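Probable glutathione S-transferase (Pseudomonas aeruginosa, PDB 6JWK) probably isomerises maleylpyruvate as a zeta-class member of the glutathione S-transferase superfamily, a dimeric enzyme for which glutathione transferase activity is also inferred. Local coordinates at residues A97-C102 with L139-T144; T144-H149 with A153-A158; N173-G178 with A186-E191. All coordinates share one frame; numbering follows the deposited sequence.

Interaction 1: A97-C102 with L139-T144; sequences ALLVAC and LAAAET
Leu99 lays one branch of its side chain, the methyl CD2, over the backbone of helix 124-149 where Ala141 passes into Ala142. With CG anti to the backbone N (chi1 174°), the isobutyl group is directed from helix 87-103 toward helix 124-149. Leu99 CD2 comes 3.6 Å from the backbone nitrogen Ala142 N and 3.7 Å from Ala142 CA. Two methyls flank that landing point: Leu99 CD2 is 3.9 Å from Ala141 CB and 4.0 Å from Ala142 CB. One leucine methyl thus meets two successive alanines, whose short side chains allow it to reach the helix backbone. The alpha carbons of Leu99 and Ala142 are 7.2 Å apart.

Around this point, Ala142 also packs on Leu187 of helix 185-195, while Leu99 touches Gln65 of the second subunit, so the same leucine serves both the interior of the all-helical C-terminal domain and the dimer interface. No hydrogen bond or ion pair joins the two segments. What holds them is dispersion and the burial of apolar surface, so the contact depends on closeness of fit more than on bond direction.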
ATOM      1  N   ALA B  97      -0.574  -0.431  -8.908  1.00 17.34           N
ATOM      2  CA  ALA B  97      -1.315   0.394  -7.914  1.00 18.31           C
ATOM      3  C   ALA B  97      -0.512   0.518  -6.607  1.00 20.06           C
ATOM      4  O   ALA B  97      -0.463   1.629  -6.055  1.00 20.24           O
ATOM      5  CB  ALA B  97      -2.706  -0.164  -7.680  1.00 18.65           C
ATOM      6  N   LEU B  98       0.095  -0.574  -6.141  1.00 19.76           N
ATOM      7  CA  LEU B  98       0.823  -0.655  -4.851  1.00 21.34           C
ATOM      8  C   LEU B  98       2.169   0.010  -5.020  1.00 19.54           C
ATOM      9  O   LEU B  98       2.606   0.636  -4.052  1.00 20.72           O
ATOM     10  CB  LEU B  98       0.972  -2.106  -4.388  1.00 17.57           C
ATOM     11  CG  LEU B  98      -0.355  -2.691  -3.940  1.00 20.46           C
ATOM     12  CD1 LEU B  98      -0.265  -4.206  -3.965  1.00 22.58           C
ATOM     13  CD2 LEU B  98      -0.738  -2.174  -2.551  1.00 21.10           C
ATOM     14  N   LEU B  99       2.742  -0.002  -6.218  1.00 19.22           N
ATOM     15  CA  LEU B  99       3.967   0.806  -6.452  1.00 20.14           C
ATOM     16  C   LEU B  99       3.709   2.275  -6.128  1.00 21.19           C
ATOM     17  O   LEU B  99       4.532   2.915  -5.434  1.00 19.73           O
ATOM     18  CB  LEU B  99       4.425   0.622  -7.895  1.00 21.49           C
ATOM     19  CG  LEU B  99       5.586   1.481  -8.369  1.00 24.69           C
ATOM     20  CD1 LEU B  99       6.882   1.148  -7.615  1.00 30.32           C
ATOM     21  CD2 LEU B  99       5.782   1.197  -9.850  1.00 25.24           C
ATOM     22  N   VAL B 100       2.632   2.836  -6.656  1.00 20.68           N
ATOM     23  CA  VAL B 100       2.234   4.230  -6.345  1.00 21.56           C
ATOM     24  C   VAL B 100       1.877   4.368  -4.850  1.00 22.29           C
ATOM     25  O   VAL B 100       2.438   5.263  -4.194  1.00 21.61           O
ATOM     26  CB  VAL B 100       1.064   4.650  -7.234  1.00 20.28           C
ATOM     27  CG1 VAL B 100       0.609   6.049  -6.869  1.00 22.44           C
ATOM     28  CG2 VAL B 100       1.516   4.539  -8.698  1.00 20.27           C
ATOM     29  N   ALA B 101       1.013   3.500  -4.333  1.00 19.97           N
ATOM     30  CA  ALA B 101       0.371   3.676  -3.011  1.00 20.62           C
ATOM     31  C   ALA B 101       1.346   3.360  -1.864  1.00 20.69           C
ATOM     32  O   ALA B 101       1.095   3.814  -0.766  1.00 23.32           O
ATOM     33  CB  ALA B 101      -0.910   2.864  -2.951  1.00 20.22           C
ATOM     34  N   CYS B 102       2.365   2.547  -2.096  1.00 20.79           N
ATOM     35  CA  CYS B 102       3.360   2.096  -1.079  1.00 23.56           C
ATOM     36  C   CYS B 102       4.726   2.763  -1.286  1.00 25.03           C
ATOM     37  O   CYS B 102       5.347   3.077  -0.285  1.00 24.97           O
ATOM     38  CB  CYS B 102       3.589   0.589  -1.107  1.00 22.83           C
ATOM     39  SG  CYS B 102       2.086  -0.322  -0.732  1.00 25.07           S
ATOM     40  N   LEU B 139       8.123   6.576 -10.756  1.00 23.58           N
ATOM     41  CA  LEU B 139       7.439   6.719 -12.071  1.00 23.05           C
ATOM     42  C   LEU B 139       8.260   6.032 -13.170  1.00 22.22           C
ATOM     43  O   LEU B 139       7.643   5.522 -14.098  1.00 20.76           O
ATOM     44  CB  LEU B 139       7.181   8.195 -12.385  1.00 22.06           C
ATOM     45  CG  LEU B 139       6.154   8.900 -11.515  1.00 23.70           C
ATOM     46  CD1 LEU B 139       5.790  10.235 -12.121  1.00 28.70           C
ATOM     47  CD2 LEU B 139       4.916   8.068 -11.274  1.00 23.62           C
ATOM     48  N   ALA B 140       9.596   5.940 -13.060  1.00 21.67           N
ATOM     49  CA  ALA B 140      10.369   5.171 -14.054  1.00 23.20           C
ATOM     50  C   ALA B 140       9.918   3.708 -14.028  1.00 22.50           C
ATOM     51  O   ALA B 140       9.779   3.088 -15.099  1.00 20.58           O
ATOM     52  CB  ALA B 140      11.852   5.288 -13.775  1.00 27.81           C
ATOM     53  N   ALA B 141       9.689   3.165 -12.832  1.00 19.78           N
ATOM     54  CA  ALA B 141       9.261   1.757 -12.676  1.00 21.67           C
ATOM     55  C   ALA B 141       7.813   1.645 -13.163  1.00 18.72           C
ATOM     56  O   ALA B 141       7.514   0.665 -13.832  1.00 20.60           O
ATOM     57  CB  ALA B 141       9.435   1.296 -11.223  1.00 22.81           C
ATOM     58  N   ALA B 142       6.972   2.649 -12.899  1.00 17.82           N
ATOM     59  CA  ALA B 142       5.526   2.650 -13.267  1.00 18.96           C
ATOM     60  C   ALA B 142       5.396   2.655 -14.800  1.00 19.27           C
ATOM     61  O   ALA B 142       4.616   1.902 -15.328  1.00 17.78           O
ATOM     62  CB  ALA B 142       4.825   3.851 -12.660  1.00 19.71           C
ATOM     63  N   GLU B 143       6.195   3.476 -15.468  1.00 20.83           N
ATOM     64  CA  GLU B 143       6.225   3.592 -16.967  1.00 19.85           C
ATOM     65  C   GLU B 143       6.519   2.191 -17.508  1.00 20.84           C
ATOM     66  O   GLU B 143       5.808   1.736 -18.394  1.00 21.58           O
ATOM     67  CB  GLU B 143       7.270   4.648 -17.361  1.00 22.15           C
ATOM     68  CG  GLU B 143       7.519   4.782 -18.858  1.00 22.34           C
ATOM     69  CD  GLU B 143       6.506   5.643 -19.601  1.00 25.97           C
ATOM     70  OE1 GLU B 143       5.574   6.181 -18.905  1.00 24.07           O
ATOM     71  OE2 GLU B 143       6.611   5.767 -20.876  1.00 23.49           O
ATOM     72  N   THR B 144       7.517   1.490 -16.969  1.00 20.87           N
ATOM     73  CA  THR B 144       7.905   0.126 -17.430  1.00 20.96           C
ATOM     74  C   THR B 144       6.771  -0.870 -17.178  1.00 22.76           C
ATOM     75  O   THR B 144       6.437  -1.661 -18.111  1.00 22.17           O
ATOM     76  CB  THR B 144       9.223  -0.327 -16.765  1.00 24.83           C
ATOM     77  OG1 THR B 144      10.176   0.596 -17.252  1.00 23.58           O
ATOM     78  CG2 THR B 144       9.654  -1.728 -17.124  1.00 25.99           C
TER

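Interaction 2: T144-H149 with A153-A158; sequences TLLNRH and AFFAGA
Phe155 has CG anti to its backbone N (chi1 -172°), and Leu146 has the same first torsion (chi1 177°); these settings carry the phenyl ring to the last turn of helix 124-149 and the leucine branch to meet it, the two side chains running antiparallel alongside each other. At the rim of the ring, near its plane, Leu146 CD1 lies 3.9 Å from Phe155 CD2. The carbonyl oxygen Leu145 O also sits at this edge, 3.7 Å from Phe155 CE2, while accepting the helical bond from His149 N. The third partner is an aliphatic carbon: His149 CB approaches the ring obliquely, 3.6 Å from Phe155 CZ, whereas the imidazole turns off to another side and has Arg148 CB over one face, displaced toward the rim.

The backbone presenting Phe155 is a type I turn from Phe154 to Gly157, closed by Gly157 N to Phe154 O at 3.2 Å, with a reciprocal bond from Phe154 N to Gly157 O at 2.9 Å. Glu164 accepts a bond from Phe155 N, and the ring also packs on Leu96 and Val163. A buried aromatic anchor thus fastens the connection between helices 124-149 and 162-176 against the helix it has just left, within the helical C-terminal domain of the GST fold.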
ATOM      1  N   THR B 144       7.517   1.490 -16.969  1.00 20.87           N
ATOM      2  CA  THR B 144       7.905   0.126 -17.430  1.00 20.96           C
ATOM      3  C   THR B 144       6.771  -0.870 -17.178  1.00 22.76           C
ATOM      4  O   THR B 144       6.437  -1.661 -18.111  1.00 22.17           O
ATOM      5  CB  THR B 144       9.223  -0.327 -16.765  1.00 24.83           C
ATOM      6  OG1 THR B 144      10.176   0.596 -17.252  1.00 23.58           O
ATOM      7  CG2 THR B 144       9.654  -1.728 -17.124  1.00 25.99           C
ATOM      8  N   LEU B 145       6.132  -0.834 -16.001  1.00 20.10           N
ATOM      9  CA  LEU B 145       5.043  -1.816 -15.742  1.00 19.96           C
ATOM     10  C   LEU B 145       3.896  -1.549 -16.725  1.00 17.55           C
ATOM     11  O   LEU B 145       3.252  -2.491 -17.130  1.00 19.25           O
ATOM     12  CB  LEU B 145       4.558  -1.725 -14.281  1.00 20.06           C
ATOM     13  CG  LEU B 145       5.591  -2.145 -13.237  1.00 22.14           C
ATOM     14  CD1 LEU B 145       4.990  -1.957 -11.863  1.00 22.53           C
ATOM     15  CD2 LEU B 145       6.105  -3.577 -13.395  1.00 22.90           C
ATOM     16  N   LEU B 146       3.559  -0.285 -16.961  1.00 18.64           N
ATOM     17  CA  LEU B 146       2.455   0.075 -17.887  1.00 19.83           C
ATOM     18  C   LEU B 146       2.798  -0.473 -19.274  1.00 20.28           C
ATOM     19  O   LEU B 146       1.958  -1.179 -19.834  1.00 24.47           O
ATOM     20  CB  LEU B 146       2.241   1.593 -17.910  1.00 19.62           C
ATOM     21  CG  LEU B 146       1.179   2.090 -18.881  1.00 18.65           C
ATOM     22  CD1 LEU B 146      -0.181   1.500 -18.551  1.00 18.96           C
ATOM     23  CD2 LEU B 146       1.136   3.611 -18.884  1.00 18.49           C
ATOM     24  N   ASN B 147       3.994  -0.189 -19.763  1.00 21.69           N
ATOM     25  CA  ASN B 147       4.455  -0.652 -21.104  1.00 23.73           C
ATOM     26  C   ASN B 147       4.472  -2.169 -21.215  1.00 22.86           C
ATOM     27  O   ASN B 147       4.085  -2.652 -22.264  1.00 22.69           O
ATOM     28  CB  ASN B 147       5.852  -0.171 -21.440  1.00 24.12           C
ATOM     29  CG  ASN B 147       5.851   1.291 -21.794  1.00 28.20           C
ATOM     30  OD1 ASN B 147       4.874   1.781 -22.353  1.00 26.61           O
ATOM     31  ND2 ASN B 147       6.938   1.975 -21.469  1.00 27.72           N
ATOM     32  N   ARG B 148       4.820  -2.907 -20.157  1.00 24.83           N
ATOM     33  CA  ARG B 148       4.984  -4.384 -20.217  1.00 26.00           C
ATOM     34  C   ARG B 148       3.712  -5.131 -19.882  1.00 25.04           C
ATOM     35  O   ARG B 148       3.565  -6.238 -20.381  1.00 27.49           O
ATOM     36  CB  ARG B 148       6.107  -4.853 -19.285  1.00 32.26           C
ATOM     37  CG  ARG B 148       7.408  -4.205 -19.713  1.00 38.19           C
ATOM     38  CD  ARG B 148       8.633  -4.993 -19.429  1.00 40.88           C
ATOM     39  NE  ARG B 148       9.755  -4.349 -20.078  1.00 40.06           N
ATOM     40  CZ  ARG B 148      10.996  -4.768 -19.971  1.00 44.93           C
ATOM     41  NH1 ARG B 148      11.247  -5.872 -19.294  1.00 45.35           N
ATOM     42  NH2 ARG B 148      11.965  -4.131 -20.600  1.00 47.16           N
ATOM     43  N   HIS B 149       2.792  -4.592 -19.087  1.00 23.17           N
ATOM     44  CA  HIS B 149       1.704  -5.448 -18.560  1.00 23.27           C
ATOM     45  C   HIS B 149       0.303  -4.946 -18.905  1.00 21.26           C
ATOM     46  O   HIS B 149      -0.647  -5.651 -18.549  1.00 23.85           O
ATOM     47  CB  HIS B 149       1.870  -5.634 -17.043  1.00 24.84           C
ATOM     48  CG  HIS B 149       3.149  -6.314 -16.673  1.00 31.19           C
ATOM     49  ND1 HIS B 149       3.838  -6.018 -15.498  1.00 38.04           N
ATOM     50  CD2 HIS B 149       3.861  -7.282 -17.299  1.00 30.70           C
ATOM     51  CE1 HIS B 149       4.946  -6.757 -15.457  1.00 39.27           C
ATOM     52  NE2 HIS B 149       5.002  -7.515 -16.565  1.00 32.54           N
ATOM     53  N   ALA B 153      -6.193   0.136 -23.658  1.00 20.05           N
ATOM     54  CA  ALA B 153      -6.134   1.614 -23.681  1.00 19.88           C
ATOM     55  C   ALA B 153      -5.866   2.036 -22.249  1.00 20.31           C
ATOM     56  O   ALA B 153      -5.104   2.969 -22.046  1.00 17.62           O
ATOM     57  CB  ALA B 153      -7.426   2.206 -24.181  1.00 21.02           C
ATOM     58  N   PHE B 154      -6.492   1.329 -21.316  1.00 19.88           N
ATOM     59  CA  PHE B 154      -6.205   1.460 -19.862  1.00 20.69           C
ATOM     60  C   PHE B 154      -5.439   0.218 -19.418  1.00 20.78           C
ATOM     61  O   PHE B 154      -5.379  -0.780 -20.158  1.00 22.17           O
ATOM     62  CB  PHE B 154      -7.493   1.671 -19.065  1.00 19.81           C
ATOM     63  CG  PHE B 154      -8.330   2.823 -19.560  1.00 22.47           C
ATOM     64  CD1 PHE B 154      -8.100   4.109 -19.092  1.00 21.38           C
ATOM     65  CD2 PHE B 154      -9.239   2.637 -20.610  1.00 21.68           C
ATOM     66  CE1 PHE B 154      -8.842   5.171 -19.575  1.00 22.11           C
ATOM     67  CE2 PHE B 154     -10.007   3.693 -21.062  1.00 25.29           C
ATOM     68  CZ  PHE B 154      -9.805   4.956 -20.546  1.00 23.84           C
ATOM     69  N   PHE B 155      -4.957   0.220 -18.178  1.00 21.79           N
ATOM     70  CA  PHE B 155      -4.077  -0.861 -17.686  1.00 20.09           C
ATOM     71  C   PHE B 155      -4.826  -2.192 -17.765  1.00 19.33           C
ATOM     72  O   PHE B 155      -4.255  -3.188 -18.229  1.00 18.06           O
ATOM     73  CB  PHE B 155      -3.550  -0.625 -16.272  1.00 20.25           C
ATOM     74  CG  PHE B 155      -2.523  -1.663 -15.932  1.00 18.34           C
ATOM     75  CD1 PHE B 155      -2.909  -2.882 -15.400  1.00 18.86           C
ATOM     76  CD2 PHE B 155      -1.196  -1.445 -16.208  1.00 18.24           C
ATOM     77  CE1 PHE B 155      -1.964  -3.844 -15.117  1.00 18.46           C
ATOM     78  CE2 PHE B 155      -0.252  -2.416 -15.924  1.00 20.83           C
ATOM     79  CZ  PHE B 155      -0.636  -3.610 -15.390  1.00 19.33           C
ATOM     80  N   ALA B 156      -6.042  -2.227 -17.265  1.00 18.40           N
ATOM     81  CA  ALA B 156      -6.779  -3.481 -17.105  1.00 18.14           C
ATOM     82  C   ALA B 156      -7.495  -3.840 -18.417  1.00 22.15           C
ATOM     83  O   ALA B 156      -8.037  -4.920 -18.466  1.00 21.81           O
ATOM     84  CB  ALA B 156      -7.717  -3.410 -15.939  1.00 21.20           C
ATOM     85  N   GLY B 157      -7.534  -2.980 -19.425  1.00 21.62           N
ATOM     86  CA  GLY B 157      -8.331  -3.240 -20.647  1.00 21.38           C
ATOM     87  C   GLY B 157      -9.004  -1.990 -21.179  1.00 22.22           C
ATOM     88  O   GLY B 157      -8.350  -0.908 -21.274  1.00 19.59           O
ATOM     89  N   ALA B 158     -10.268  -2.109 -21.591  1.00 20.20           N
ATOM     90  CA  ALA B 158     -10.953  -1.000 -22.283  1.00 22.68           C
ATOM     91  C   ALA B 158     -11.533  -0.022 -21.239  1.00 24.42           C
ATOM     92  O   ALA B 158     -12.078   1.013 -21.656  1.00 22.79           O
ATOM     93  CB  ALA B 158     -12.042  -1.564 -23.182  1.00 24.47           C
TER

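Interaction 3: N173-G178 with A186-E191; sequences NARRMG and ALLELE
The guanidinium of Arg175 is met at its edge, in or near its plane, by both oxygens of Glu191 and by the methyl Leu188 CD2; none of these partners lies over a face. Its plane and that of the Glu191 carboxylate are 26° apart, so the two groups meet almost coplanar and end-on, each terminal nitrogen taking one oxygen. Arg175 NH1 donates to Glu191 OE2 at 2.8 Å, with an N-H...O angle of 166°. The companion bond, from Arg175 NH2 to Glu191 OE1, is also 2.8 Å long and nearly as straight at 159°. OE1 uses its syn lone pair, and OE2 is likewise met on the syn side, though somewhat out of the carboxylate plane. Two such bonds fix the rotation of both groups.

The side chains come from opposite directions: Glu191 runs extended beyond CG, while Arg175 has CG anti to the backbone N and bends at chi3 to present its two terminal nitrogens. Leu188, one turn before Glu191, sets its methyl CD2 3.5 Å from Arg175 NH2. Arg175 NE is held separately by a glycerol, probably from the crystallisation liquor. Glu191 is buried and packs on Leu171, and its charge would probably be offset by this arginine.

Just beyond Arg175 the helix runs out, and Gly178, the first residue to leave helical angles, has positive phi and bonds back into the last turn, a Schellman motif; Gly178 N to Arg175 O is 3.0 Å. The contact is a bidentate, end-on arginine-glutamate salt bridge between consecutive helices, 162-176 and 185-195, of the helical C-terminal domain of a GST.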
ATOM      1  N   ASN B 173       0.048  15.541  -8.687  1.00 23.55           N
ATOM      2  CA  ASN B 173       0.904  15.931  -7.542  1.00 23.73           C
ATOM      3  C   ASN B 173       2.317  16.196  -8.043  1.00 22.36           C
ATOM      4  O   ASN B 173       2.899  17.243  -7.636  1.00 22.30           O
ATOM      5  CB  ASN B 173       0.990  14.850  -6.474  1.00 27.58           C
ATOM      6  CG  ASN B 173      -0.098  14.918  -5.445  1.00 36.88           C
ATOM      7  OD1 ASN B 173      -0.806  15.922  -5.362  1.00 38.58           O
ATOM      8  ND2 ASN B 173      -0.207  13.844  -4.661  1.00 37.64           N
ATOM      9  N   ALA B 174       2.876  15.255  -8.801  1.00 20.74           N
ATOM     10  CA  ALA B 174       4.256  15.374  -9.321  1.00 23.04           C
ATOM     11  C   ALA B 174       4.358  16.641 -10.193  1.00 25.36           C
ATOM     12  O   ALA B 174       5.401  17.376 -10.095  1.00 22.95           O
ATOM     13  CB  ALA B 174       4.677  14.140 -10.064  1.00 20.83           C
ATOM     14  N   ARG B 175       3.329  16.910 -11.007  1.00 24.25           N
ATOM     15  CA  ARG B 175       3.349  18.049 -11.959  1.00 23.87           C
ATOM     16  C   ARG B 175       3.387  19.324 -11.120  1.00 24.02           C
ATOM     17  O   ARG B 175       4.241  20.190 -11.398  1.00 23.44           O
ATOM     18  CB  ARG B 175       2.116  18.040 -12.866  1.00 24.26           C
ATOM     19  CG  ARG B 175       1.967  19.279 -13.748  1.00 22.93           C
ATOM     20  CD  ARG B 175       0.849  19.105 -14.785  1.00 22.37           C
ATOM     21  NE  ARG B 175       1.093  17.920 -15.630  1.00 20.69           N
ATOM     22  CZ  ARG B 175       0.464  16.736 -15.579  1.00 22.06           C
ATOM     23  NH1 ARG B 175      -0.507  16.524 -14.714  1.00 23.17           N
ATOM     24  NH2 ARG B 175       0.849  15.740 -16.358  1.00 21.88           N
ATOM     25  N   ARG B 176       2.500  19.401 -10.126  1.00 25.84           N
ATOM     26  CA  ARG B 176       2.326  20.584  -9.258  1.00 28.28           C
ATOM     27  C   ARG B 176       3.619  20.829  -8.460  1.00 27.56           C
ATOM     28  O   ARG B 176       3.893  22.004  -8.135  1.00 28.64           O
ATOM     29  CB  ARG B 176       1.099  20.433  -8.367  1.00 32.57           C
ATOM     30  CG  ARG B 176       0.707  21.731  -7.685  1.00 42.90           C
ATOM     31  CD  ARG B 176      -0.626  21.600  -6.973  1.00 55.28           C
ATOM     32  NE  ARG B 176      -0.485  20.648  -5.880  1.00 64.46           N
ATOM     33  CZ  ARG B 176      -0.993  19.407  -5.838  1.00 79.77           C
ATOM     34  NH1 ARG B 176      -0.763  18.643  -4.783  1.00 88.54           N
ATOM     35  NH2 ARG B 176      -1.739  18.928  -6.822  1.00 84.96           N
ATOM     36  N   MET B 177       4.408  19.799  -8.167  1.00 25.63           N
ATOM     37  CA  MET B 177       5.664  19.978  -7.377  1.00 27.84           C
ATOM     38  C   MET B 177       6.838  20.282  -8.316  1.00 29.11           C
ATOM     39  O   MET B 177       7.995  20.293  -7.856  1.00 31.29           O
ATOM     40  CB  MET B 177       5.957  18.733  -6.524  1.00 28.53           C
ATOM     41  CG  MET B 177       5.128  18.677  -5.279  1.00 30.59           C
ATOM     42  SD  MET B 177       5.382  20.116  -4.198  1.00 34.82           S
ATOM     43  CE  MET B 177       7.126  19.842  -3.890  1.00 31.71           C
ATOM     44  N   GLY B 178       6.598  20.448  -9.616  1.00 25.77           N
ATOM     45  CA  GLY B 178       7.672  20.913 -10.519  1.00 26.26           C
ATOM     46  C   GLY B 178       8.498  19.761 -10.994  1.00 25.72           C
ATOM     47  O   GLY B 178       9.585  20.005 -11.516  1.00 28.07           O
ATOM     48  N   ALA B 186       4.268   7.212 -21.749  1.00 20.21           N
ATOM     49  CA  ALA B 186       3.109   6.302 -21.668  1.00 20.64           C
ATOM     50  C   ALA B 186       2.255   6.750 -20.457  1.00 20.19           C
ATOM     51  O   ALA B 186       0.999   6.722 -20.564  1.00 18.68           O
ATOM     52  CB  ALA B 186       3.515   4.825 -21.621  1.00 19.84           C
ATOM     53  N   LEU B 187       2.865   7.146 -19.337  1.00 18.61           N
ATOM     54  CA  LEU B 187       2.051   7.585 -18.160  1.00 21.05           C
ATOM     55  C   LEU B 187       1.261   8.850 -18.545  1.00 18.98           C
ATOM     56  O   LEU B 187       0.030   8.905 -18.265  1.00 20.28           O
ATOM     57  CB  LEU B 187       2.928   7.851 -16.927  1.00 19.17           C
ATOM     58  CG  LEU B 187       3.687   6.673 -16.299  1.00 21.52           C
ATOM     59  CD1 LEU B 187       4.361   7.130 -15.006  1.00 21.99           C
ATOM     60  CD2 LEU B 187       2.795   5.457 -16.038  1.00 22.30           C
ATOM     61  N   LEU B 188       1.909   9.805 -19.220  1.00 19.83           N
ATOM     62  CA  LEU B 188       1.243  11.048 -19.669  1.00 20.68           C
ATOM     63  C   LEU B 188       0.085  10.705 -20.625  1.00 20.24           C
ATOM     64  O   LEU B 188      -1.018  11.243 -20.457  1.00 21.29           O
ATOM     65  CB  LEU B 188       2.238  12.043 -20.288  1.00 21.18           C
ATOM     66  CG  LEU B 188       3.275  12.568 -19.314  1.00 23.90           C
ATOM     67  CD1 LEU B 188       4.315  13.427 -20.026  1.00 25.21           C
ATOM     68  CD2 LEU B 188       2.608  13.337 -18.182  1.00 24.58           C
ATOM     69  N   GLU B 189       0.274   9.778 -21.521  1.00 19.61           N
ATOM     70  CA  GLU B 189      -0.779   9.434 -22.487  1.00 22.03           C
ATOM     71  C   GLU B 189      -1.956   8.803 -21.724  1.00 22.30           C
ATOM     72  O   GLU B 189      -3.134   9.125 -22.030  1.00 19.59           O
ATOM     73  CB  GLU B 189      -0.193   8.518 -23.560  1.00 24.51           C
ATOM     74  CG  GLU B 189      -1.233   7.952 -24.495  1.00 30.45           C
ATOM     75  CD  GLU B 189      -0.649   6.915 -25.428  1.00 40.16           C
ATOM     76  OE1 GLU B 189      -0.227   5.816 -24.940  1.00 40.66           O
ATOM     77  OE2 GLU B 189      -0.560   7.229 -26.616  1.00 38.21           O
ATOM     78  N   LEU B 190      -1.677   7.910 -20.768  1.00 19.85           N
ATOM     79  CA  LEU B 190      -2.781   7.251 -20.029  1.00 19.57           C
ATOM     80  C   LEU B 190      -3.520   8.321 -19.236  1.00 20.46           C
ATOM     81  O   LEU B 190      -4.743   8.299 -19.176  1.00 17.66           O
ATOM     82  CB  LEU B 190      -2.187   6.176 -19.126  1.00 18.93           C
ATOM     83  CG  LEU B 190      -3.145   5.451 -18.192  1.00 20.45           C
ATOM     84  CD1 LEU B 190      -4.293   4.844 -18.973  1.00 19.58           C
ATOM     85  CD2 LEU B 190      -2.384   4.399 -17.369  1.00 20.31           C
ATOM     86  N   GLU B 191      -2.766   9.214 -18.617  1.00 19.38           N
ATOM     87  CA  GLU B 191      -3.372  10.307 -17.842  1.00 21.14           C
ATOM     88  C   GLU B 191      -4.328  11.091 -18.742  1.00 19.20           C
ATOM     89  O   GLU B 191      -5.444  11.361 -18.292  1.00 20.12           O
ATOM     90  CB  GLU B 191      -2.283  11.179 -17.249  1.00 20.89           C
ATOM     91  CG  GLU B 191      -2.834  12.351 -16.472  1.00 22.64           C
ATOM     92  CD  GLU B 191      -1.777  13.383 -16.090  1.00 24.07           C
ATOM     93  OE1 GLU B 191      -0.785  13.449 -16.797  1.00 22.37           O
ATOM     94  OE2 GLU B 191      -1.945  14.109 -15.040  1.00 23.30           O
TER

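In the fold
After the N-terminal thioredoxin-like domain, the chain enters the helical domain through helix 87-103. Interaction 1 returns helix 124-149 to it, closing a largely helical excursion of 36 residues. Interaction 2 follows at once, sharing Thr144 and closing a short loop at the end of that helix; interaction 3 then closes the short connection between helices 162-176 and 185-195. The three closures run in series, without nesting or crossing, yet they are in contact. Leu99 of interaction 1 packs on Leu145 of interaction 2. Glu143 probably accepts bonds from Ala186 N and Leu187 N, at the start of helix 185-195, and Leu146 packs against Leu187, so helix 124-149 links all three.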